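Local coordinates for Lmo0325 protein (Listeria monocytogenes EGD-e, PDB 4RYK), which probably binds DNA as a transcriptional regulator of the Rgg type, joining an N-terminal helix-turn-helix domain to a helical-repeat C-terminal domain, at residues E27-F41 / L50-V62. Residues are numbered along the deposited sequence; the frame is centred on the assembly and turned at random.
With GLC (alpha-D-glucopyranose), chain B.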
loop_
_atom_site.group_PDB
_atom_site.type_symbol
_atom_site.label_atom_id
_atom_site.label_comp_id
_atom_site.label_asym_id
_atom_site.label_seq_id
_atom_site.Cartn_x
_atom_site.Cartn_y
_atom_site.Cartn_z
ATOM N N GLU A 27 -27.704 -4.762 -15.594
ATOM C CA GLU A 27 -27.304 -5.143 -14.254
ATOM C C GLU A 27 -26.325 -4.185 -13.593
ATOM O O GLU A 27 -26.242 -4.132 -12.379
ATOM C CB GLU A 27 -26.822 -6.582 -14.225
ATOM C CG GLU A 27 -25.423 -6.841 -14.665
ATOM C CD GLU A 27 -25.254 -8.321 -15.044
ATOM O OE1 GLU A 27 -25.280 -9.199 -14.137
ATOM O OE2 GLU A 27 -25.096 -8.604 -16.248
ATOM N N VAL A 28 -25.610 -3.386 -14.365
ATOM C CA VAL A 28 -24.703 -2.449 -13.741
ATOM C C VAL A 28 -25.453 -1.201 -13.215
ATOM O O VAL A 28 -25.166 -0.719 -12.131
ATOM C CB VAL A 28 -23.578 -2.049 -14.689
ATOM C CG1 VAL A 28 -22.875 -0.821 -14.186
ATOM C CG2 VAL A 28 -22.584 -3.181 -14.831
ATOM N N TYR A 29 -26.421 -0.698 -13.976
ATOM C CA TYR A 29 -26.983 0.621 -13.716
ATOM C C TYR A 29 -28.355 0.680 -13.047
ATOM O O TYR A 29 -28.702 1.736 -12.494
ATOM C CB TYR A 29 -27.005 1.443 -15.003
ATOM C CG TYR A 29 -25.615 1.706 -15.546
ATOM C CD1 TYR A 29 -24.749 2.592 -14.904
ATOM C CD2 TYR A 29 -25.149 1.028 -16.651
ATOM C CE1 TYR A 29 -23.493 2.834 -15.392
ATOM C CE2 TYR A 29 -23.891 1.259 -17.154
ATOM C CZ TYR A 29 -23.060 2.156 -16.515
ATOM O OH TYR A 29 -21.806 2.347 -17.028
ATOM N N THR A 30 -29.090 -0.434 -13.064
ATOM C CA THR A 30 -30.440 -0.466 -12.575
ATOM C C THR A 30 -30.492 -0.091 -11.111
ATOM O O THR A 30 -29.724 -0.598 -10.306
ATOM C CB THR A 30 -31.098 -1.851 -12.712
ATOM O OG1 THR A 30 -31.099 -2.221 -14.077
ATOM C CG2 THR A 30 -32.569 -1.789 -12.286
ATOM N N GLY A 31 -31.381 0.844 -10.806
ATOM C CA GLY A 31 -31.532 1.396 -9.469
ATOM C C GLY A 31 -30.497 2.471 -9.169
ATOM O O GLY A 31 -30.545 3.092 -8.115
ATOM N N ILE A 32 -29.560 2.735 -10.078
ATOM C CA ILE A 32 -28.577 3.803 -9.792
ATOM C C ILE A 32 -28.896 5.005 -10.669
ATOM O O ILE A 32 -29.161 6.083 -10.177
ATOM C CB ILE A 32 -27.125 3.312 -10.018
ATOM C CG1 ILE A 32 -26.779 2.188 -9.032
ATOM C CG2 ILE A 32 -26.116 4.442 -9.859
ATOM C CD1 ILE A 32 -25.560 1.397 -9.425
ATOM N N ILE A 33 -28.901 4.780 -11.979
ATOM C CA ILE A 33 -29.311 5.784 -12.944
ATOM C C ILE A 33 -30.072 5.117 -14.079
ATOM O O ILE A 33 -29.946 3.919 -14.315
ATOM C CB ILE A 33 -28.114 6.493 -13.571
ATOM C CG1 ILE A 33 -27.095 5.460 -14.143
ATOM C CG2 ILE A 33 -27.472 7.403 -12.546
ATOM C CD1 ILE A 33 -25.973 6.062 -14.960
ATOM N N SER A 34 -30.794 5.928 -14.822
ATOM C CA SER A 34 -31.664 5.434 -15.838
ATOM C C SER A 34 -30.884 4.985 -17.041
ATOM O O SER A 34 -29.697 5.307 -17.231
ATOM C CB SER A 34 -32.602 6.533 -16.280
ATOM O OG SER A 34 -31.834 7.534 -16.907
ATOM N N ARG A 35 -31.609 4.260 -17.859
ATOM C CA ARG A 35 -31.076 3.686 -19.042
ATOM C C ARG A 35 -30.344 4.703 -19.880
ATOM O O ARG A 35 -29.185 4.530 -20.194
ATOM C CB ARG A 35 -32.215 3.043 -19.845
ATOM C CG ARG A 35 -31.826 2.512 -21.231
ATOM C CD ARG A 35 -31.029 1.196 -21.215
ATOM N NE ARG A 35 -30.493 0.854 -19.883
ATOM C CZ ARG A 35 -29.244 1.078 -19.445
ATOM N NH1 ARG A 35 -28.322 1.649 -20.245
ATOM N NH2 ARG A 35 -28.924 0.733 -18.177
ATOM N N SER A 36 -31.007 5.776 -20.243
ATOM C CA SER A 36 -30.389 6.696 -21.176
ATOM C C SER A 36 -29.311 7.517 -20.516
ATOM O O SER A 36 -28.361 7.944 -21.164
ATOM C CB SER A 36 -31.426 7.609 -21.785
ATOM O OG SER A 36 -32.199 8.157 -20.760
ATOM N N TYR A 37 -29.441 7.744 -19.221
ATOM C CA TYR A 37 -28.393 8.441 -18.540
ATOM C C TYR A 37 -27.129 7.569 -18.606
ATOM O O TYR A 37 -26.045 8.069 -18.904
ATOM C CB TYR A 37 -28.782 8.813 -17.110
ATOM C CG TYR A 37 -27.898 9.911 -16.615
ATOM C CD1 TYR A 37 -28.180 11.268 -16.880
ATOM C CD2 TYR A 37 -26.726 9.608 -15.946
ATOM C CE1 TYR A 37 -27.306 12.282 -16.452
ATOM C CE2 TYR A 37 -25.860 10.599 -15.521
ATOM C CZ TYR A 37 -26.152 11.923 -15.770
ATOM O OH TYR A 37 -25.234 12.823 -15.295
ATOM N N ALA A 38 -27.298 6.262 -18.413
ATOM C CA ALA A 38 -26.179 5.327 -18.454
ATOM C C ALA A 38 -25.496 5.302 -19.845
ATOM O O ALA A 38 -24.269 5.290 -19.956
ATOM C CB ALA A 38 -26.671 3.928 -18.067
ATOM N N ILE A 39 -26.309 5.307 -20.882
ATOM C CA ILE A 39 -25.822 5.381 -22.253
ATOM C C ILE A 39 -25.000 6.632 -22.466
ATOM O O ILE A 39 -23.904 6.566 -22.989
ATOM C CB ILE A 39 -26.996 5.366 -23.250
ATOM C CG1 ILE A 39 -27.560 3.930 -23.338
ATOM C CG2 ILE A 39 -26.549 5.869 -24.616
ATOM C CD1 ILE A 39 -28.918 3.794 -24.012
ATOM N N GLY A 40 -25.514 7.779 -22.045
ATOM C CA GLY A 40 -24.750 9.014 -22.114
ATOM C C GLY A 40 -23.455 8.992 -21.327
ATOM O O GLY A 40 -22.411 9.392 -21.840
ATOM N N PHE A 41 -23.520 8.523 -20.086
ATOM C CA PHE A 41 -22.331 8.427 -19.222
ATOM C C PHE A 41 -21.266 7.588 -19.898
ATOM O O PHE A 41 -20.104 7.959 -19.892
ATOM C CB PHE A 41 -22.744 7.787 -17.893
ATOM C CG PHE A 41 -21.615 7.372 -17.002
ATOM C CD1 PHE A 41 -20.736 8.316 -16.468
ATOM C CD2 PHE A 41 -21.480 6.036 -16.622
ATOM C CE1 PHE A 41 -19.718 7.934 -15.622
ATOM C CE2 PHE A 41 -20.459 5.649 -15.774
ATOM C CZ PHE A 41 -19.569 6.610 -15.277
ATOM N N LEU A 50 -20.002 11.845 -7.698
ATOM C CA LEU A 50 -19.186 10.910 -6.959
ATOM C C LEU A 50 -19.993 9.853 -6.196
ATOM O O LEU A 50 -19.584 8.684 -6.166
ATOM C CB LEU A 50 -18.237 11.645 -6.008
ATOM C CG LEU A 50 -17.413 10.808 -5.043
ATOM C CD1 LEU A 50 -16.550 9.769 -5.741
ATOM C CD2 LEU A 50 -16.528 11.767 -4.252
ATOM N N SER A 51 -21.129 10.208 -5.612
ATOM C CA SER A 51 -21.889 9.185 -4.877
ATOM C C SER A 51 -22.471 8.156 -5.819
ATOM O O SER A 51 -22.521 6.998 -5.471
ATOM C CB SER A 51 -22.988 9.753 -3.969
ATOM O OG SER A 51 -23.562 10.859 -4.567
ATOM N N LEU A 52 -22.907 8.565 -7.004
ATOM C CA LEU A 52 -23.446 7.606 -7.948
ATOM C C LEU A 52 -22.334 6.755 -8.490
ATOM O O LEU A 52 -22.508 5.551 -8.724
ATOM C CB LEU A 52 -24.139 8.310 -9.092
ATOM C CG LEU A 52 -25.431 8.977 -8.612
ATOM C CD1 LEU A 52 -25.970 9.856 -9.710
ATOM C CD2 LEU A 52 -26.468 7.937 -8.211
ATOM N N PHE A 53 -21.181 7.384 -8.684
ATOM C CA PHE A 53 -20.018 6.685 -9.205
ATOM C C PHE A 53 -19.574 5.546 -8.292
ATOM O O PHE A 53 -19.310 4.464 -8.788
ATOM C CB PHE A 53 -18.868 7.644 -9.471
ATOM C CG PHE A 53 -17.725 7.033 -10.226
ATOM C CD1 PHE A 53 -17.866 6.683 -11.576
ATOM C CD2 PHE A 53 -16.491 6.854 -9.626
ATOM C CE1 PHE A 53 -16.808 6.142 -12.290
ATOM C CE2 PHE A 53 -15.449 6.289 -10.334
ATOM C CZ PHE A 53 -15.603 5.936 -11.669
ATOM N N GLU A 54 -19.562 5.753 -6.972
ATOM C CA GLU A 54 -19.207 4.700 -6.013
ATOM C C GLU A 54 -20.152 3.508 -6.150
ATOM O O GLU A 54 -19.729 2.356 -6.037
ATOM C CB GLU A 54 -19.264 5.187 -4.561
ATOM C CG GLU A 54 -18.299 6.296 -4.164
ATOM C CD GLU A 54 -18.123 6.357 -2.626
ATOM O OE1 GLU A 54 -18.683 7.269 -1.944
ATOM O OE2 GLU A 54 -17.457 5.459 -2.071
ATOM N N GLU A 55 -21.435 3.764 -6.388
ATOM C CA GLU A 55 -22.392 2.647 -6.512
ATOM C C GLU A 55 -22.127 1.865 -7.779
ATOM O O GLU A 55 -22.226 0.631 -7.799
ATOM C CB GLU A 55 -23.827 3.158 -6.488
ATOM C CG GLU A 55 -24.199 3.825 -5.169
ATOM C CD GLU A 55 -25.531 4.534 -5.228
ATOM O OE1 GLU A 55 -26.463 4.055 -5.906
ATOM O OE2 GLU A 55 -25.661 5.585 -4.565
ATOM N N ILE A 56 -21.785 2.569 -8.850
ATOM C CA ILE A 56 -21.489 1.896 -10.137
ATOM C C ILE A 56 -20.239 1.045 -9.999
ATOM O O ILE A 56 -20.187 -0.100 -10.439
ATOM C CB ILE A 56 -21.321 2.937 -11.261
ATOM C CG1 ILE A 56 -22.695 3.537 -11.576
ATOM C CG2 ILE A 56 -20.707 2.291 -12.479
ATOM C CD1 ILE A 56 -22.648 4.887 -12.276
ATOM N N LEU A 57 -19.221 1.598 -9.353
ATOM C CA LEU A 57 -17.985 0.840 -9.129
ATOM C C LEU A 57 -18.231 -0.449 -8.405
ATOM O O LEU A 57 -17.572 -1.476 -8.662
ATOM C CB LEU A 57 -16.986 1.669 -8.340
ATOM C CG LEU A 57 -16.235 2.735 -9.127
ATOM C CD1 LEU A 57 -15.315 3.457 -8.142
ATOM C CD2 LEU A 57 -15.455 2.179 -10.298
ATOM N N LYS A 58 -19.167 -0.414 -7.463
ATOM C CA LYS A 58 -19.504 -1.611 -6.740
ATOM C C LYS A 58 -20.130 -2.643 -7.658
ATOM O O LYS A 58 -19.894 -3.834 -7.528
ATOM C CB LYS A 58 -20.455 -1.306 -5.569
ATOM C CG LYS A 58 -20.001 -1.927 -4.274
ATOM C CD LYS A 58 -21.147 -2.142 -3.265
ATOM C CE LYS A 58 -21.641 -0.824 -2.687
ATOM N NZ LYS A 58 -20.492 -0.050 -2.135
ATOM N N ARG A 59 -20.903 -2.195 -8.605
ATOM C CA ARG A 59 -21.544 -3.128 -9.529
ATOM C C ARG A 59 -20.569 -3.816 -10.495
ATOM O O ARG A 59 -20.895 -4.870 -11.076
ATOM C CB ARG A 59 -22.614 -2.390 -10.319
ATOM C CG ARG A 59 -23.797 -1.932 -9.494
ATOM C CD ARG A 59 -24.760 -3.082 -9.268
ATOM N NE ARG A 59 -25.874 -2.616 -8.488
ATOM C CZ ARG A 59 -26.951 -2.049 -8.989
ATOM N NH1 ARG A 59 -27.099 -1.866 -10.288
ATOM N NH2 ARG A 59 -27.900 -1.655 -8.170
ATOM N N ILE A 60 -19.400 -3.225 -10.724
ATOM C CA ILE A 60 -18.419 -3.854 -11.583
ATOM C C ILE A 60 -17.279 -4.402 -10.749
ATOM O O ILE A 60 -16.344 -4.958 -11.313
ATOM C CB ILE A 60 -17.912 -2.937 -12.716
ATOM C CG1 ILE A 60 -17.293 -1.642 -12.174
ATOM C CG2 ILE A 60 -19.031 -2.542 -13.663
ATOM C CD1 ILE A 60 -16.328 -0.985 -13.126
HETATM N N MSE A 61 -17.387 -4.318 -9.405
HETATM C CA MSE A 61 -16.377 -4.869 -8.495
HETATM C C MSE A 61 -14.986 -4.310 -8.705
HETATM O O MSE A 61 -13.979 -5.049 -8.757
HETATM C CB MSE A 61 -16.341 -6.375 -8.676
HETATM C CG MSE A 61 -17.418 -6.980 -7.800
HETATM SE SE MSE A 61 -18.782 -7.469 -9.085
HETATM C CE MSE A 61 -17.832 -9.160 -9.597
ATOM N N VAL A 62 -14.909 -3.004 -8.841
ATOM C CA VAL A 62 -13.631 -2.348 -8.939
ATOM C C VAL A 62 -13.578 -1.243 -7.886
ATOM O O VAL A 62 -14.333 -0.322 -7.994
ATOM C CB VAL A 62 -13.440 -1.729 -10.333
ATOM C CG1 VAL A 62 -12.156 -0.944 -10.367
ATOM C CG2 VAL A 62 -13.387 -2.820 -11.403
HETATM C C1 GLC B . -33.737 6.454 -11.892
HETATM C C2 GLC B . -33.553 6.810 -10.402
HETATM C C3 GLC B . -33.137 5.588 -9.607
HETATM C C4 GLC B . -34.068 4.502 -10.104
HETATM C C5 GLC B . -33.351 4.066 -11.387
HETATM C C6 GLC B . -34.003 2.943 -12.183
HETATM O O2 GLC B . -32.570 7.829 -10.215
HETATM O O3 GLC B . -33.209 5.787 -8.200
HETATM O O4 GLC B . -34.276 3.508 -9.092
HETATM O O5 GLC B . -33.167 5.188 -12.272
HETATM O O6 GLC B . -32.893 2.201 -12.711
#
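In the helix-turn-helix unit of this putative Rgg-type regulator, helix 50-60 packs against the two short helices and the turn between them, and its Arg59 reaches across to the backbone that leaves helix 25-29. Its guanidinium meets Thr30 O end-on with two nitrogens: NH2 of Arg59 lies 3.0 Å from Thr30 O, almost in line with the carbonyl bond (175°), while NH1 approaches the same oxygen from an angle, at 2.9 Å. Thr30 O sits in the plane of the guanidinium. NH1 also makes weak bonds to the carbonyl oxygens of Glu27 and Val28, so the arginine gathers carbonyls at the C-terminal end of a short helix, where a positive charge would be favoured. With the chain bent at chi2 (-80°), the aliphatic part of Arg59 runs close past Val28 O, CG nearest, before the guanidinium reaches Thr30, and Ile32 CD1 rests on one face of the guanidinium, 3.7 Å from Arg59 CZ.

In the XRE-like helix-turn-helix, two short helices are linked by a tight turn, here residues 30-34, and Ser34 caps the second through a weak bond from Tyr37 N to its OG. Ile32 points from this turn into helix 50-60: CG2 lies 3.9 Å from Leu52 CD2 and equally near Ile56 CG1, while CG1 runs alongside Glu55. Ile56 continues inward, its CD1 meeting the edge of the Tyr29 ring 3.8 Å from CE1; Val28 CG1 and Ala38 CB take the two faces of that ring, and its hydroxyl bonds to Glu42. Farther along, Phe41 CZ touches the edge of the Phe53 ring, and at the other end Val28 CG2 packs on Ile60 CG2. On the outer side of the turn, Gly31 N donates a straight 2.8 Å hydrogen bond to O6 of a bound glucose, part of a glycan lying against residues 30-34.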